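Local coordinates for protein UDP-N-acetylglucosamine 2-epimerase (Methanocaldococcus jannaschii, PDB 4NES) that probably catalyses the reversible epimerization at C-2 of UDP-N-acetylglucosamine, giving UDP-N-acetylmannosamine, the activated donor of N-acetylmannosamine residues, at residues Tyr201-Leu206 and Met276-Ala281; Glu294-Lys299 and Arg342-Pro347; Ala319-Gly324 and Val334-Asn339. All coordinates share one frame; numbering follows the deposited sequence.

Overall arrangement
The three contacts lie in the second half of the chain, in the Rossmann-like domain of this GT-B fold that carries the six-stranded parallel sheet. Contact 1 comes first. Strand 201-205, central in the sheet, is closed against the end of helix 271-280, 70 residues on. Contact 2 opens after contact 1 has closed, in series with it. It ties the end of helix 289-298, which carries Glu294 of the UDP pocket, to loop 342-347. Contact 3 is nested in the stretch of chain that contact 2 closes, and packs edge strand 320-322 on helix 327-338. Ala319 of contact 3 touches Cys296 and Trp344 of contact 2, and Phe202 of contact 1 touches Val334 and Leu338 of contact 3.

Contact 1: residues Tyr201-Leu206 and Met276-Ala281; sequences YFLLTL and MLEKNA
Tyr201 lays its ring against the last turn of helix 271-280. Its OH donates a 2.7 Å hydrogen bond to Leu277 O. The bond lies in the carbonyl plane, on a lone pair, with a C=O...O angle of 118°. This is the tight part of the contact. Ala281 CA sits over one face of the ring, 4.0 Å from its centroid, as a CH-pi contact. Ala281 CB touches Tyr201 CE2 at 3.6 Å. CG of Tyr201 is flanked by both backbone N and C (chi1 63°), which swings the ring alongside the strand toward the helix end. Two residues on, Leu203 points at the helix. Its CD2 meets Glu278 CG at 3.7 Å, and its side chain lies roughly perpendicular to that of Leu277.

The looser side is at Asn280, which is partly exposed. Here a water bridges the backbones: it accepts from Tyr201 N and donates to Asn280 O at 2.8 Å. Asn280 turns its amide back along its own helix, where ND2 donates to Met276 O at 2.9 Å. That oxygen also accepts from Asn280 N, from the opposite face of its plane.

Phe192 of helix 186-195 packs on Tyr201 and Asn280. Ala281 N turns to Glu278 O as the helix ends, and the buried phenol takes Leu277 O instead, so one bond satisfies both groups within an otherwise apolar seam.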
loop_
_atom_site.group_PDB
_atom_site.type_symbol
_atom_site.label_atom_id
_atom_site.label_comp_id
_atom_site.label_asym_id
_atom_site.label_seq_id
_atom_site.Cartn_x
_atom_site.Cartn_y
_atom_site.Cartn_z
ATOM N N TYR A 201 -32.860 24.840 11.020
ATOM C CA TYR A 201 -32.756 23.608 10.245
ATOM C C TYR A 201 -31.578 22.761 10.696
ATOM O O TYR A 201 -30.659 23.260 11.341
ATOM C CB TYR A 201 -32.627 23.903 8.748
ATOM C CG TYR A 201 -31.373 24.674 8.380
ATOM C CD1 TYR A 201 -31.366 26.059 8.370
ATOM C CD2 TYR A 201 -30.195 24.011 8.044
ATOM C CE1 TYR A 201 -30.226 26.776 8.036
ATOM C CE2 TYR A 201 -29.044 24.720 7.714
ATOM C CZ TYR A 201 -29.069 26.103 7.711
ATOM O OH TYR A 201 -27.951 26.838 7.384
ATOM N N PHE A 202 -31.628 21.470 10.379
ATOM C CA PHE A 202 -30.469 20.600 10.531
ATOM C C PHE A 202 -29.906 20.381 9.135
ATOM O O PHE A 202 -30.661 20.244 8.174
ATOM C CB PHE A 202 -30.845 19.239 11.120
ATOM C CG PHE A 202 -31.375 19.285 12.537
ATOM C CD1 PHE A 202 -31.302 20.439 13.303
ATOM C CD2 PHE A 202 -31.929 18.142 13.100
ATOM C CE1 PHE A 202 -31.797 20.461 14.602
ATOM C CE2 PHE A 202 -32.417 18.152 14.401
ATOM C CZ PHE A 202 -32.351 19.308 15.151
ATOM N N LEU A 203 -28.581 20.352 9.026
ATOM C CA LEU A 203 -27.922 20.091 7.753
ATOM C C LEU A 203 -27.415 18.654 7.712
ATOM O O LEU A 203 -26.746 18.200 8.645
ATOM C CB LEU A 203 -26.749 21.059 7.584
ATOM C CG LEU A 203 -25.955 20.991 6.277
ATOM C CD1 LEU A 203 -26.798 21.382 5.064
ATOM C CD2 LEU A 203 -24.727 21.868 6.379
ATOM N N LEU A 204 -27.724 17.938 6.633
ATOM C CA LEU A 204 -27.342 16.538 6.502
ATOM C C LEU A 204 -26.502 16.271 5.256
ATOM O O LEU A 204 -26.845 16.731 4.168
ATOM C CB LEU A 204 -28.607 15.675 6.450
ATOM C CG LEU A 204 -28.468 14.181 6.141
ATOM C CD1 LEU A 204 -27.759 13.435 7.258
ATOM C CD2 LEU A 204 -29.854 13.577 5.873
ATOM N N THR A 205 -25.405 15.531 5.419
ATOM C CA THR A 205 -24.726 14.899 4.284
ATOM C C THR A 205 -24.428 13.455 4.646
ATOM O O THR A 205 -24.182 13.152 5.804
ATOM C CB THR A 205 -23.411 15.611 3.835
ATOM O OG1 THR A 205 -22.345 15.323 4.755
ATOM C CG2 THR A 205 -23.602 17.122 3.662
ATOM N N LEU A 206 -24.456 12.565 3.661
ATOM C CA LEU A 206 -24.239 11.149 3.909
ATOM C C LEU A 206 -23.687 10.512 2.653
ATOM O O LEU A 206 -24.359 10.533 1.618
ATOM C CB LEU A 206 -25.569 10.465 4.271
ATOM C CG LEU A 206 -25.452 9.038 4.814
ATOM C CD1 LEU A 206 -25.053 9.083 6.280
ATOM C CD2 LEU A 206 -26.754 8.270 4.637
HETATM N N MSE A 276 -21.918 28.564 4.207
HETATM C CA MSE A 276 -23.066 29.288 4.721
HETATM C C MSE A 276 -24.126 28.361 5.311
HETATM O O MSE A 276 -24.692 28.644 6.369
HETATM C CB MSE A 276 -23.665 30.168 3.623
HETATM C CG MSE A 276 -22.832 31.395 3.293
HETATM SE SE MSE A 276 -22.605 32.573 4.829
HETATM C CE MSE A 276 -24.476 33.014 5.138
ATOM N N LEU A 277 -24.387 27.247 4.642
ATOM C CA LEU A 277 -25.321 26.280 5.196
ATOM C C LEU A 277 -24.811 25.712 6.523
ATOM O O LEU A 277 -25.577 25.551 7.464
ATOM C CB LEU A 277 -25.590 25.153 4.202
ATOM C CG LEU A 277 -26.401 25.553 2.968
ATOM C CD1 LEU A 277 -26.389 24.406 1.984
ATOM C CD2 LEU A 277 -27.838 25.919 3.351
ATOM N N GLU A 278 -23.518 25.413 6.608
ATOM C CA GLU A 278 -22.971 24.895 7.859
ATOM C C GLU A 278 -23.054 25.926 8.975
ATOM O O GLU A 278 -23.514 25.621 10.085
ATOM C CB GLU A 278 -21.512 24.488 7.681
ATOM C CG GLU A 278 -21.299 23.284 6.792
ATOM C CD GLU A 278 -19.835 23.004 6.569
ATOM O OE1 GLU A 278 -19.071 23.957 6.338
ATOM O OE2 GLU A 278 -19.439 21.827 6.636
ATOM N N LYS A 279 -22.597 27.144 8.681
ATOM C CA LYS A 279 -22.482 28.172 9.700
ATOM C C LYS A 279 -23.830 28.451 10.348
ATOM O O LYS A 279 -23.910 28.725 11.546
ATOM C CB LYS A 279 -21.928 29.463 9.089
ATOM C CG LYS A 279 -21.720 30.580 10.105
ATOM C CD LYS A 279 -21.276 31.875 9.447
ATOM C CE LYS A 279 -21.062 32.962 10.494
ATOM N NZ LYS A 279 -22.330 33.375 11.150
ATOM N N ASN A 280 -24.890 28.362 9.556
ATOM C CA ASN A 280 -26.214 28.752 10.022
ATOM C C ASN A 280 -27.111 27.603 10.485
ATOM O O ASN A 280 -28.250 27.820 10.875
ATOM C CB ASN A 280 -26.918 29.588 8.951
ATOM C CG ASN A 280 -26.278 30.946 8.768
ATOM O OD1 ASN A 280 -26.509 31.855 9.565
ATOM N ND2 ASN A 280 -25.464 31.096 7.728
ATOM N N ALA A 281 -26.586 26.386 10.460
ATOM C CA ALA A 281 -27.361 25.208 10.844
ATOM C C ALA A 281 -27.502 25.158 12.363
ATOM O O ALA A 281 -26.574 25.525 13.086
ATOM C CB ALA A 281 -26.666 23.954 10.339
HETATM O O HOH W 1 -30.716 26.825 11.728
#

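Contact 2: residues Glu294-Lys299 and Arg342-Pro347. With UDP (uridine-5'-diphosphate), chain C.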
loop_
_atom_site.group_PDB
_atom_site.type_symbol
_atom_site.label_atom_id
_atom_site.label_comp_id
_atom_site.label_asym_id
_atom_site.label_seq_id
_atom_site.Cartn_x
_atom_site.Cartn_y
_atom_site.Cartn_z
ATOM N N GLU A 294 -15.260 20.965 9.916
ATOM C CA GLU A 294 -15.875 22.274 9.737
ATOM C C GLU A 294 -16.916 22.592 10.798
ATOM O O GLU A 294 -16.979 23.721 11.277
ATOM C CB GLU A 294 -16.455 22.399 8.329
ATOM C CG GLU A 294 -15.338 22.417 7.301
ATOM C CD GLU A 294 -15.798 22.187 5.889
ATOM O OE1 GLU A 294 -16.929 21.692 5.678
ATOM O OE2 GLU A 294 -15.006 22.482 4.974
ATOM N N ALA A 295 -17.724 21.603 11.171
ATOM C CA ALA A 295 -18.714 21.797 12.228
ATOM C C ALA A 295 -18.000 22.233 13.505
ATOM O O ALA A 295 -18.422 23.172 14.183
ATOM C CB ALA A 295 -19.504 20.514 12.455
ATOM N N CYS A 296 -16.882 21.581 13.805
ATOM C CA CYS A 296 -16.134 21.900 15.006
ATOM C C CYS A 296 -15.580 23.329 14.936
ATOM O O CYS A 296 -15.701 24.121 15.885
ATOM C CB CYS A 296 -15.015 20.879 15.188
ATOM S SG CYS A 296 -14.018 21.099 16.671
ATOM N N ILE A 297 -14.995 23.666 13.795
ATOM C CA ILE A 297 -14.400 24.978 13.585
ATOM C C ILE A 297 -15.438 26.095 13.671
ATOM O O ILE A 297 -15.187 27.151 14.275
ATOM C CB ILE A 297 -13.691 25.002 12.217
ATOM C CG1 ILE A 297 -12.482 24.054 12.237
ATOM C CG2 ILE A 297 -13.282 26.431 11.835
ATOM C CD1 ILE A 297 -12.002 23.627 10.849
ATOM N N LEU A 298 -16.610 25.851 13.094
ATOM C CA LEU A 298 -17.681 26.840 13.042
ATOM C C LEU A 298 -18.524 26.893 14.312
ATOM O O LEU A 298 -19.449 27.713 14.407
ATOM C CB LEU A 298 -18.587 26.557 11.846
ATOM C CG LEU A 298 -17.909 26.703 10.493
ATOM C CD1 LEU A 298 -18.810 26.186 9.376
ATOM C CD2 LEU A 298 -17.525 28.162 10.253
ATOM N N LYS A 299 -18.202 26.035 15.283
ATOM C CA LYS A 299 -18.912 25.963 16.568
ATOM C C LYS A 299 -20.384 25.582 16.394
ATOM O O LYS A 299 -21.276 26.144 17.044
ATOM C CB LYS A 299 -18.815 27.278 17.349
ATOM C CG LYS A 299 -17.421 27.824 17.488
ATOM C CD LYS A 299 -16.511 26.908 18.271
ATOM C CE LYS A 299 -15.118 27.534 18.360
ATOM N NZ LYS A 299 -14.120 26.629 18.973
ATOM N N ARG A 342 -22.221 26.138 22.667
ATOM C CA ARG A 342 -21.345 26.106 21.500
ATOM C C ARG A 342 -19.994 26.723 21.800
ATOM O O ARG A 342 -19.509 27.605 21.089
ATOM C CB ARG A 342 -22.039 26.747 20.303
ATOM C CG ARG A 342 -23.362 26.061 20.070
ATOM C CD ARG A 342 -24.165 26.592 18.915
ATOM N NE ARG A 342 -25.422 25.855 18.850
ATOM C CZ ARG A 342 -26.122 25.651 17.741
ATOM N NH1 ARG A 342 -25.689 26.131 16.585
ATOM N NH2 ARG A 342 -27.251 24.955 17.793
ATOM N N ASN A 343 -19.404 26.248 22.889
ATOM C CA ASN A 343 -18.034 26.564 23.215
ATOM C C ASN A 343 -17.252 25.267 23.349
ATOM O O ASN A 343 -17.695 24.311 23.989
ATOM C CB ASN A 343 -17.934 27.462 24.462
ATOM C CG ASN A 343 -17.931 26.684 25.770
ATOM O OD1 ASN A 343 -18.657 25.705 25.937
ATOM N ND2 ASN A 343 -17.114 27.134 26.715
ATOM N N TRP A 344 -16.121 25.225 22.662
ATOM C CA TRP A 344 -15.160 24.151 22.792
ATOM C C TRP A 344 -13.866 24.616 22.163
ATOM O O TRP A 344 -13.853 25.581 21.408
ATOM C CB TRP A 344 -15.653 22.850 22.134
ATOM C CG TRP A 344 -16.232 22.993 20.753
ATOM C CD1 TRP A 344 -15.546 23.182 19.580
ATOM C CD2 TRP A 344 -17.618 22.889 20.399
ATOM N NE1 TRP A 344 -16.430 23.220 18.525
ATOM C CE2 TRP A 344 -17.707 23.059 19.003
ATOM C CE3 TRP A 344 -18.796 22.693 21.133
ATOM C CZ2 TRP A 344 -18.930 23.017 18.321
ATOM C CZ3 TRP A 344 -20.010 22.659 20.458
ATOM C CH2 TRP A 344 -20.064 22.826 19.064
ATOM N N LYS A 345 -12.783 23.929 22.498
ATOM C CA LYS A 345 -11.473 24.203 21.925
ATOM C C LYS A 345 -11.426 23.813 20.450
ATOM O O LYS A 345 -12.136 22.903 20.045
ATOM C CB LYS A 345 -10.426 23.426 22.725
ATOM C CG LYS A 345 -9.315 22.771 21.923
ATOM C CD LYS A 345 -8.144 22.468 22.847
ATOM C CE LYS A 345 -7.067 21.653 22.165
ATOM N NZ LYS A 345 -7.493 20.246 22.049
ATOM N N ASN A 346 -10.634 24.522 19.641
ATOM C CA ASN A 346 -10.327 24.023 18.296
ATOM C C ASN A 346 -8.961 23.366 18.273
ATOM O O ASN A 346 -7.936 24.015 18.470
ATOM C CB ASN A 346 -10.437 25.079 17.185
ATOM C CG ASN A 346 -10.059 24.516 15.796
ATOM O OD1 ASN A 346 -10.728 23.611 15.248
ATOM N ND2 ASN A 346 -8.988 25.060 15.228
ATOM N N PRO A 347 -8.953 22.056 18.035
ATOM C CA PRO A 347 -7.760 21.216 18.081
ATOM C C PRO A 347 -6.977 21.235 16.774
ATOM O O PRO A 347 -5.903 20.641 16.715
ATOM C CB PRO A 347 -8.345 19.826 18.313
ATOM C CG PRO A 347 -9.676 19.875 17.625
ATOM C CD PRO A 347 -10.185 21.273 17.824
HETATM N N1 UDP C . -18.881 20.348 0.666
HETATM C C2 UDP C . -19.248 21.266 -0.259
HETATM N N3 UDP C . -20.490 21.225 -0.789
HETATM C C4 UDP C . -21.397 20.288 -0.435
HETATM C C5 UDP C . -21.052 19.319 0.516
HETATM C C6 UDP C . -19.759 19.375 1.048
HETATM O O2 UDP C . -18.457 22.142 -0.617
HETATM O O4 UDP C . -22.660 20.286 -1.019
HETATM C "C1'" UDP C . -17.527 20.311 1.246
HETATM C "C2'" UDP C . -17.392 20.444 2.671
HETATM O "O2'" UDP C . -17.490 21.798 3.054
HETATM C "C3'" UDP C . -16.090 19.820 2.944
HETATM C "C4'" UDP C . -15.946 18.828 1.888
HETATM O "O4'" UDP C . -17.020 19.002 0.999
HETATM O "O3'" UDP C . -15.009 20.710 2.895
HETATM C "C5'" UDP C . -16.012 17.420 2.375
HETATM O "O5'" UDP C . -15.997 16.496 1.314
HETATM P PA UDP C . -16.751 15.104 1.384
HETATM O O1A UDP C . -17.305 14.807 0.007
HETATM O O2A UDP C . -17.831 15.174 2.442
HETATM O O3A UDP C . -15.687 13.982 1.694
HETATM P PB UDP C . -14.895 13.539 2.974
HETATM O O1B UDP C . -14.452 14.763 3.761
HETATM O O2B UDP C . -15.767 12.620 3.790
HETATM O O3B UDP C . -13.734 12.790 2.383
HETATM O O HOH W 2 -15.505 28.240 21.547
#
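Trp344 NE1 donates to Cys296 O at 2.9 Å, and Lys299 NZ donates to Trp344 O at 2.7 Å. The two bonds run in opposite directions between helix end and loop. The indole bond is nearly straight (163°) and meets a lone pair in the carbonyl plane. Cys296 O also accepts from Lys299 N, so two donors grip it. The ammonium comes in tilted 29° from the plane of the Trp344 carbonyl. A water lies between Trp344 N and Lys299 NZ, its link to NZ being weak.

At the other end of the segment, Glu294 takes both ribose hydroxyls of UDP: O2' donates to OE1 and O3' to OE2, each at 2.7 Å. Tyr271 also hydrogen-bonds OE2.

Around the polar core, Lys299 runs over one face of the indole, with CD 4.1 Å from the centroid of its five-membered ring. Its chain bends at chi2 (-63°), which carries NZ past the ring to the carbonyl. Cys296 SG makes an oblique sulfur-aromatic contact with the same ring and touches Pro347 CD at 4.0 Å. Arg342 CB lies against Lys299 O at 3.4 Å, and Ile297 CG1 meets Asn346 OD1 at 3.5 Å. A leucine in place of Trp344 has no N-H for Cys296 O and no flat face for Lys299 CD, and the lysine chain would probably be freer to turn.

The helix ends in a Schellman motif at Lys299, whose phi is positive. The carboxylate holding both ribose hydroxyls is typical of nucleotide-sugar sites in the GT-B fold.

Contact 3: residues Ala319-Gly324 and Val334-Asn339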
loop_
_atom_site.group_PDB
_atom_site.type_symbol
_atom_site.label_atom_id
_atom_site.label_comp_id
_atom_site.label_asym_id
_atom_site.label_seq_id
_atom_site.Cartn_x
_atom_site.Cartn_y
_atom_site.Cartn_z
ATOM N N ALA A 319 -17.582 18.553 20.704
ATOM C CA ALA A 319 -18.223 19.162 19.543
ATOM C C ALA A 319 -19.044 18.156 18.734
ATOM O O ALA A 319 -19.853 18.557 17.907
ATOM C CB ALA A 319 -17.175 19.824 18.655
ATOM N N ASN A 320 -18.842 16.860 18.988
ATOM C CA ASN A 320 -19.293 15.799 18.084
ATOM C C ASN A 320 -19.644 14.578 18.914
ATOM O O ASN A 320 -19.092 14.380 20.000
ATOM C CB ASN A 320 -18.155 15.480 17.102
ATOM C CG ASN A 320 -18.568 14.562 15.938
ATOM O OD1 ASN A 320 -19.753 14.329 15.671
ATOM N ND2 ASN A 320 -17.563 14.069 15.217
ATOM N N ILE A 321 -20.572 13.777 18.406
ATOM C CA ILE A 321 -20.986 12.544 19.066
ATOM C C ILE A 321 -21.275 11.508 17.988
ATOM O O ILE A 321 -21.849 11.840 16.945
ATOM C CB ILE A 321 -22.217 12.790 19.968
ATOM C CG1 ILE A 321 -22.654 11.507 20.679
ATOM C CG2 ILE A 321 -23.352 13.415 19.174
ATOM C CD1 ILE A 321 -23.642 11.770 21.787
ATOM N N LEU A 322 -20.852 10.267 18.230
ATOM C CA LEU A 322 -21.052 9.181 17.274
ATOM C C LEU A 322 -22.331 8.409 17.578
ATOM O O LEU A 322 -22.549 8.000 18.721
ATOM C CB LEU A 322 -19.874 8.210 17.317
ATOM C CG LEU A 322 -18.482 8.813 17.173
ATOM C CD1 LEU A 322 -17.420 7.736 17.221
ATOM C CD2 LEU A 322 -18.382 9.600 15.887
ATOM N N VAL A 323 -23.155 8.199 16.552
ATOM C CA VAL A 323 -24.419 7.466 16.712
ATOM C C VAL A 323 -24.606 6.299 15.742
ATOM O O VAL A 323 -25.596 5.562 15.840
ATOM C CB VAL A 323 -25.643 8.406 16.579
ATOM C CG1 VAL A 323 -25.591 9.487 17.628
ATOM C CG2 VAL A 323 -25.716 8.999 15.179
ATOM N N GLY A 324 -23.676 6.142 14.807
ATOM C CA GLY A 324 -23.774 5.104 13.797
ATOM C C GLY A 324 -25.110 5.053 13.079
ATOM O O GLY A 324 -25.631 6.080 12.598
ATOM N N VAL A 334 -29.477 14.183 19.487
ATOM C CA VAL A 334 -30.092 15.440 19.082
ATOM C C VAL A 334 -30.471 16.259 20.312
ATOM O O VAL A 334 -30.211 17.460 20.370
ATOM C CB VAL A 334 -31.307 15.215 18.158
ATOM C CG1 VAL A 334 -32.063 16.508 17.943
ATOM C CG2 VAL A 334 -30.857 14.644 16.820
ATOM N N GLU A 335 -31.063 15.603 21.308
ATOM C CA GLU A 335 -31.409 16.285 22.550
ATOM C C GLU A 335 -30.174 16.879 23.228
ATOM O O GLU A 335 -30.179 18.042 23.632
ATOM C CB GLU A 335 -32.123 15.334 23.508
ATOM C CG GLU A 335 -32.664 16.013 24.753
ATOM C CD GLU A 335 -33.425 15.058 25.646
ATOM O OE1 GLU A 335 -34.573 15.378 26.023
ATOM O OE2 GLU A 335 -32.872 13.987 25.974
ATOM N N ILE A 336 -29.119 16.078 23.338
ATOM C CA ILE A 336 -27.875 16.516 23.962
ATOM C C ILE A 336 -27.295 17.711 23.212
ATOM O O ILE A 336 -26.946 18.725 23.816
ATOM C CB ILE A 336 -26.841 15.372 23.988
ATOM C CG1 ILE A 336 -27.342 14.224 24.879
ATOM C CG2 ILE A 336 -25.478 15.872 24.460
ATOM C CD1 ILE A 336 -26.518 12.957 24.772
HETATM N N MSE A 337 -27.215 17.597 21.892
HETATM C CA MSE A 337 -26.569 18.634 21.092
HETATM C C MSE A 337 -27.405 19.909 20.950
HETATM O O MSE A 337 -26.855 20.997 20.800
HETATM C CB MSE A 337 -26.174 18.073 19.727
HETATM C CG MSE A 337 -25.059 17.045 19.804
HETATM SE SE MSE A 337 -23.577 17.692 20.902
HETATM C CE MSE A 337 -22.111 17.168 19.754
ATOM N N LEU A 338 -28.727 19.774 21.009
ATOM C CA LEU A 338 -29.631 20.925 20.985
ATOM C C LEU A 338 -29.417 21.832 22.199
ATOM O O LEU A 338 -29.650 23.042 22.132
ATOM C CB LEU A 338 -31.084 20.443 20.963
ATOM C CG LEU A 338 -31.988 20.758 19.771
ATOM C CD1 LEU A 338 -31.195 21.108 18.523
ATOM C CD2 LEU A 338 -32.920 19.586 19.510
ATOM N N ASN A 339 -28.971 21.240 23.304
ATOM C CA ASN A 339 -28.764 21.970 24.552
ATOM C C ASN A 339 -27.291 22.236 24.853
ATOM O O ASN A 339 -26.948 22.827 25.880
ATOM C CB ASN A 339 -29.407 21.211 25.713
ATOM C CG ASN A 339 -30.922 21.194 25.628
ATOM O OD1 ASN A 339 -31.592 22.098 26.128
ATOM N ND2 ASN A 339 -31.472 20.165 24.990
#
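Met337, a selenomethionine in this crystal, reaches across to the backbone of the edge strand. Its terminal CE lies 3.2 Å from Ala319 O and 3.4 Å from Asn320 N, so the methyl rests on the peptide link between these two residues. The same CE meets Ile321 CG2 at 4.0 Å, and Met337 CG comes to 4.1 Å from that methyl. The two side chains lie alongside each other, running opposite ways. Farther out along Ile321, its CD1 meets Ile336 CD1 methyl to methyl at 4.3 Å.

Torsions explain the split of Ile321 between two partners. CG1 lies opposite the backbone N (chi1 -179°) and carries CD1 out to Ile336, while the CG2 branch faces Met337. Met337 itself bends at chi2 and chi3, and this folds CE down onto the strand.

The polar side chains bond within their own side of the contact. Asn320 points away from the helix. Its OD1 bonds Thr304 OG1 and its ND2 bonds Thr314 OG1, which fixes the amide. OD1 also accepts a weak bond from Ile321 N. On the helix, Asn339 ND2 donates a hydrogen bond to Glu335 O at 2.8 Å, one turn back.

Segments 320-322 and 334-338 run nearly antiparallel, at 174°, with axes 9.9 Å apart. Strand 320-322 lies at one edge of the six-stranded sheet and bonds to strand 302-304 through Ile321 and Thr304. Helix 327-338 follows it directly in the chain and covers one face of this sheet edge. Pro301 packs on Met337, Ala333 packs on Ile321, and helix 215-232 flanks the helix at Val334 and Leu338.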